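Local structure of NAD(P)H-flavin oxidoreductase (Staphylococcus epidermidis ATCC 12228, 3GBH) at residues B[75-78]-B[79-83]; B[110-113]-B[114-117]. The protein probably uses NAD(P)H to reduce flavin or other acceptors, as an FMN-binding oxidoreductase of the nitroreductase family. One frame throughout, in Å; residues are numbered along the deposited sequence.

Interaction 1: residues B[75-78]-B[79-83]; sequences NSRQ and LTTSS. With FMN (flavin mononucleotide), chain H.
The peptide carbonyl of R77 is approached from both faces by T81: the backbone N-H comes from one side, and the hydroxyl OG1 from the other, 2.8 Å from R77 O. S76 O is gripped in the same two-handed way by T80, whose N lies 2.9 Å away and whose OG1 lies 3.0 Å away, 37° above the carbonyl plane. The two threonines get there by different turns. T80 puts OG1 beside its own N (chi1 -66°), whereas T81 sets it between N and the carbonyl carbon (chi1 68°), leaving CG2 against CG of R77. T81 OG1 also bonds to F24 N, so it ties the helix to a neighbouring loop.

These are i to i+4 links in the short helix 76-81, which reaches the flavin pocket of this nitroreductase-family fold at its N-terminal end. There the N75 amide meets the N3/O4 edge of the flavin pyrimidine ring: OD1 accepts N3-H at 2.8 Å, and ND2 donates to O4 at 3.1 Å as well as to the backbone O of G166. The bent chain of Q78 brings NE2 within 3.1 Å of FMN O2. Its firmer partner is N162 OD1, with a weak bond to N75 OD1 beside it. At the other end of the helix, S82 N still donates to Q78 O, and K65 NZ bonds to both L79 O and S82 O.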
loop_
_atom_site.group_PDB
_atom_site.type_symbol
_atom_site.label_atom_id
_atom_site.label_comp_id
_atom_site.label_asym_id
_atom_site.label_seq_id
_atom_site.Cartn_x
_atom_site.Cartn_y
_atom_site.Cartn_z
ATOM N N ASN B 75 -37.964 -8.700 -19.464
ATOM C CA ASN B 75 -36.665 -8.289 -19.986
ATOM C C ASN B 75 -36.651 -8.037 -21.526
ATOM O O ASN B 75 -35.632 -8.227 -22.218
ATOM C CB ASN B 75 -35.621 -9.311 -19.531
ATOM C CG ASN B 75 -35.440 -9.307 -18.036
ATOM O OD1 ASN B 75 -35.079 -8.290 -17.476
ATOM N ND2 ASN B 75 -35.683 -10.437 -17.377
ATOM N N SER B 76 -37.795 -7.594 -22.068
ATOM C CA SER B 76 -37.966 -7.495 -23.508
ATOM C C SER B 76 -37.114 -6.377 -24.109
ATOM O O SER B 76 -36.617 -6.505 -25.228
ATOM C CB SER B 76 -39.447 -7.282 -23.873
ATOM O OG SER B 76 -39.889 -6.034 -23.348
ATOM N N ARG B 77 -36.914 -5.292 -23.377
ATOM C CA ARG B 77 -36.139 -4.191 -23.932
ATOM C C ARG B 77 -34.672 -4.559 -24.094
ATOM O O ARG B 77 -34.047 -4.194 -25.092
ATOM C CB ARG B 77 -36.280 -2.924 -23.098
ATOM C CG ARG B 77 -35.942 -1.697 -23.909
ATOM C CD ARG B 77 -36.584 -0.450 -23.376
ATOM N NE ARG B 77 -36.383 0.651 -24.319
ATOM C CZ ARG B 77 -36.258 1.933 -23.978
ATOM N NH1 ARG B 77 -36.297 2.310 -22.701
ATOM N NH2 ARG B 77 -36.080 2.847 -24.928
ATOM N N GLN B 78 -34.124 -5.283 -23.112
ATOM C CA GLN B 78 -32.746 -5.713 -23.191
ATOM C C GLN B 78 -32.603 -6.629 -24.398
ATOM O O GLN B 78 -31.673 -6.470 -25.174
ATOM C CB GLN B 78 -32.272 -6.458 -21.928
ATOM C CG GLN B 78 -32.224 -5.644 -20.646
ATOM C CD GLN B 78 -33.490 -5.818 -19.829
ATOM O OE1 GLN B 78 -34.593 -5.665 -20.343
ATOM N NE2 GLN B 78 -33.330 -6.171 -18.559
ATOM N N LEU B 79 -33.526 -7.577 -24.552
ATOM C CA LEU B 79 -33.489 -8.510 -25.683
ATOM C C LEU B 79 -33.556 -7.794 -27.035
ATOM O O LEU B 79 -32.757 -8.077 -27.939
ATOM C CB LEU B 79 -34.648 -9.516 -25.624
ATOM C CG LEU B 79 -34.641 -10.556 -26.752
ATOM C CD1 LEU B 79 -33.358 -11.461 -26.705
ATOM C CD2 LEU B 79 -35.884 -11.382 -26.696
ATOM N N THR B 80 -34.539 -6.910 -27.177
ATOM C CA THR B 80 -34.718 -6.128 -28.397
ATOM C C THR B 80 -33.521 -5.276 -28.792
ATOM O O THR B 80 -33.070 -5.304 -29.951
ATOM C CB THR B 80 -35.894 -5.183 -28.225
ATOM O OG1 THR B 80 -37.089 -5.968 -28.099
ATOM C CG2 THR B 80 -36.017 -4.210 -29.434
ATOM N N THR B 81 -33.006 -4.511 -27.834
ATOM C CA THR B 81 -32.019 -3.488 -28.152
ATOM C C THR B 81 -30.569 -4.010 -28.189
ATOM O O THR B 81 -29.706 -3.404 -28.828
ATOM C CB THR B 81 -32.169 -2.277 -27.229
ATOM O OG1 THR B 81 -31.806 -2.639 -25.891
ATOM C CG2 THR B 81 -33.628 -1.735 -27.252
ATOM N N SER B 82 -30.314 -5.118 -27.504
ATOM C CA SER B 82 -28.971 -5.673 -27.380
ATOM C C SER B 82 -28.326 -6.063 -28.716
ATOM O O SER B 82 -29.014 -6.475 -29.685
ATOM C CB SER B 82 -28.989 -6.909 -26.465
ATOM O OG SER B 82 -29.734 -7.969 -27.029
ATOM N N SER B 83 -27.005 -5.957 -28.767
ATOM C CA SER B 83 -26.281 -6.480 -29.922
ATOM C C SER B 83 -26.438 -7.999 -29.971
ATOM O O SER B 83 -26.521 -8.580 -31.039
ATOM C CB SER B 83 -24.811 -6.093 -29.853
ATOM O OG SER B 83 -24.671 -4.696 -30.037
HETATM N N1 FMN H . -31.646 -7.437 -14.188
HETATM C C2 FMN H . -32.787 -7.356 -14.974
HETATM O O2 FMN H . -33.163 -6.282 -15.454
HETATM N N3 FMN H . -33.520 -8.490 -15.203
HETATM C C4 FMN H . -33.126 -9.722 -14.674
HETATM O O4 FMN H . -33.820 -10.731 -14.899
HETATM C C4A FMN H . -31.996 -9.794 -13.875
HETATM N N5 FMN H . -31.588 -10.983 -13.298
HETATM C C5A FMN H . -30.309 -11.110 -12.799
HETATM C C6 FMN H . -29.753 -12.376 -12.543
HETATM C C7 FMN H . -28.472 -12.498 -12.049
HETATM C C7M FMN H . -27.893 -13.859 -11.774
HETATM C C8 FMN H . -27.726 -11.345 -11.781
HETATM C C8M FMN H . -26.327 -11.398 -11.250
HETATM C C9 FMN H . -28.272 -10.099 -12.030
HETATM C C9A FMN H . -29.562 -9.950 -12.549
HETATM N N10 FMN H . -30.116 -8.691 -12.823
HETATM C C10 FMN H . -31.256 -8.630 -13.626
HETATM C "C1'" FMN H . -29.300 -7.428 -12.638
HETATM C "C2'" FMN H . -29.275 -7.114 -11.142
HETATM O "O2'" FMN H . -30.496 -6.525 -10.728
HETATM C "C3'" FMN H . -28.092 -6.185 -10.846
HETATM O "O3'" FMN H . -26.896 -6.877 -11.104
HETATM C "C4'" FMN H . -28.066 -5.639 -9.418
HETATM O "O4'" FMN H . -29.206 -4.803 -9.217
HETATM C "C5'" FMN H . -26.776 -4.859 -9.177
HETATM O "O5'" FMN H . -26.697 -3.756 -10.072
HETATM P P FMN H . -25.444 -3.604 -11.051
HETATM O O1P FMN H . -25.583 -2.346 -11.860
HETATM O O2P FMN H . -25.377 -4.841 -11.897
HETATM O O3P FMN H . -24.168 -3.537 -10.245
#

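Interaction 2: residues B[110-113]-B[114-117]; sequences LMTE and DIKA. With CA (calcium ion), chain M.
D114 and T112 meet where the loop turns into helix 113-128, with D114 OD1 lying 3.6 Å from T112 CB. That same oxygen binds a calcium ion at 2.5 Å. The other oxygen, OD2, stays off the metal and accepts a hydrogen bond from a calcium-bound water, so the two arms of the carboxylate hold the ion directly and through water. T112 to K116 also touch a crystal neighbour, and the calcium site therefore sits close to a lattice contact.

I115 N donates the capping bond to OG1 of T112, the N-cap residue, at 3.1 Å and with an angle of 156° at the hydrogen. T112 can do this because its hydroxyl is folded between its own N and carbonyl carbon (chi1 60°). CG1 of I115 lies across the same hydroxyl, while its CG2 makes a looser apolar contact with CB of selenomethionine M111.

K116 comes next, its N donating to T112 O at 2.9 Å in the first regular turn. The selenium of M111, at the bend of its side chain, rests 3.7 Å from K116 CB, and the two side chains cross at about a right angle. E113 runs alongside K116, pointing the same way. The main partner of K116 NZ is E99 of helix 98-107; the salt bridge to E113 OE2 is less certain, since OE2 is modelled too close to the lysine chain. A117 continues the helical pattern, its N bonded to E113 O at 3.0 Å.

L110, in the loop leading in, touches S201 of the second subunit. Helix 98-107 lies next to this turn: M111 packs on A105, E113 on V106, and K116 on Y102 and V106.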
loop_
_atom_site.group_PDB
_atom_site.type_symbol
_atom_site.label_atom_id
_atom_site.label_comp_id
_atom_site.label_asym_id
_atom_site.label_seq_id
_atom_site.Cartn_x
_atom_site.Cartn_y
_atom_site.Cartn_z
ATOM N N LEU B 110 2.039 -29.590 -21.709
ATOM C CA LEU B 110 1.756 -29.184 -20.337
ATOM C C LEU B 110 1.696 -30.370 -19.382
ATOM O O LEU B 110 1.807 -30.196 -18.186
ATOM C CB LEU B 110 0.462 -28.406 -20.292
ATOM C CG LEU B 110 0.388 -27.250 -21.298
ATOM C CD1 LEU B 110 -0.905 -26.515 -21.172
ATOM C CD2 LEU B 110 1.569 -26.310 -21.128
HETATM N N MSE B 111 1.528 -31.582 -19.901
HETATM C CA MSE B 111 1.624 -32.792 -19.082
HETATM C C MSE B 111 1.965 -33.964 -19.988
HETATM O O MSE B 111 1.773 -33.908 -21.216
HETATM C CB MSE B 111 0.307 -33.073 -18.325
HETATM C CG MSE B 111 -0.861 -33.387 -19.243
HETATM SE SE MSE B 111 -2.592 -33.829 -18.379
HETATM C CE MSE B 111 -2.971 -32.085 -17.586
ATOM N N THR B 112 2.485 -35.017 -19.386
ATOM C CA THR B 112 2.741 -36.248 -20.124
ATOM C C THR B 112 1.436 -37.049 -20.293
ATOM O O THR B 112 0.452 -36.864 -19.561
ATOM C CB THR B 112 3.737 -37.095 -19.412
ATOM O OG1 THR B 112 3.201 -37.400 -18.126
ATOM C CG2 THR B 112 5.099 -36.355 -19.294
ATOM N N GLU B 113 1.425 -37.917 -21.290
ATOM C CA GLU B 113 0.309 -38.828 -21.495
ATOM C C GLU B 113 0.169 -39.686 -20.239
ATOM O O GLU B 113 -0.931 -40.019 -19.831
ATOM C CB GLU B 113 0.588 -39.730 -22.696
ATOM C CG GLU B 113 -0.587 -40.578 -23.130
ATOM C CD GLU B 113 -1.781 -39.754 -23.576
ATOM O OE1 GLU B 113 -1.610 -38.682 -24.156
ATOM O OE2 GLU B 113 -2.924 -40.181 -23.338
ATOM N N ASP B 114 1.312 -40.024 -19.646
ATOM C CA ASP B 114 1.360 -40.869 -18.455
ATOM C C ASP B 114 0.526 -40.249 -17.333
ATOM O O ASP B 114 -0.282 -40.928 -16.682
ATOM C CB ASP B 114 2.805 -41.054 -17.978
ATOM C CG ASP B 114 3.750 -41.480 -19.092
ATOM O OD1 ASP B 114 4.022 -40.664 -20.010
ATOM O OD2 ASP B 114 4.249 -42.614 -19.028
ATOM N N ILE B 115 0.722 -38.953 -17.122
ATOM C CA ILE B 115 0.009 -38.229 -16.089
ATOM C C ILE B 115 -1.442 -38.033 -16.486
ATOM O O ILE B 115 -2.345 -38.156 -15.629
ATOM C CB ILE B 115 0.706 -36.880 -15.807
ATOM C CG1 ILE B 115 2.011 -37.152 -15.061
ATOM C CG2 ILE B 115 -0.165 -35.896 -15.000
ATOM C CD1 ILE B 115 1.768 -37.871 -13.714
ATOM N N LYS B 116 -1.688 -37.733 -17.770
ATOM C CA LYS B 116 -3.060 -37.548 -18.232
ATOM C C LYS B 116 -3.906 -38.793 -17.861
ATOM O O LYS B 116 -4.994 -38.646 -17.358
ATOM C CB LYS B 116 -3.147 -37.266 -19.718
ATOM C CG LYS B 116 -4.554 -37.447 -20.252
ATOM C CD LYS B 116 -4.655 -37.338 -21.751
ATOM C CE LYS B 116 -4.531 -38.651 -22.391
ATOM N NZ LYS B 116 -5.722 -39.424 -22.719
ATOM N N ALA B 117 -3.388 -39.984 -18.124
ATOM C CA ALA B 117 -4.111 -41.240 -17.865
ATOM C C ALA B 117 -4.426 -41.380 -16.374
ATOM O O ALA B 117 -5.538 -41.769 -16.002
ATOM C CB ALA B 117 -3.324 -42.431 -18.372
HETATM CA CA CA M . 5.315 -40.615 -22.099
HETATM O O HOH W 1 6.206 -42.475 -20.993
#

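Going from the N terminus, helix 62-68 leads by a short connection to interaction 1, which winds up helix 76-81 and delivers the chain straight into strand 84-91 of the antiparallel sheet. Helix 98-107 follows, and interaction 2 then ends the loop behind it by starting helix 113-128. The two contacts come in series, neither nested nor crossed, and each is a local contact within one continuous stretch, spanning three or four residues. The centres of interaction 1 and interaction 2 are about 46 Å apart, on opposite sides of the middle of the chain. Residues 75-83 join the sheet region to the flavin, whereas 110-117 join two helices at the surface, near the second subunit.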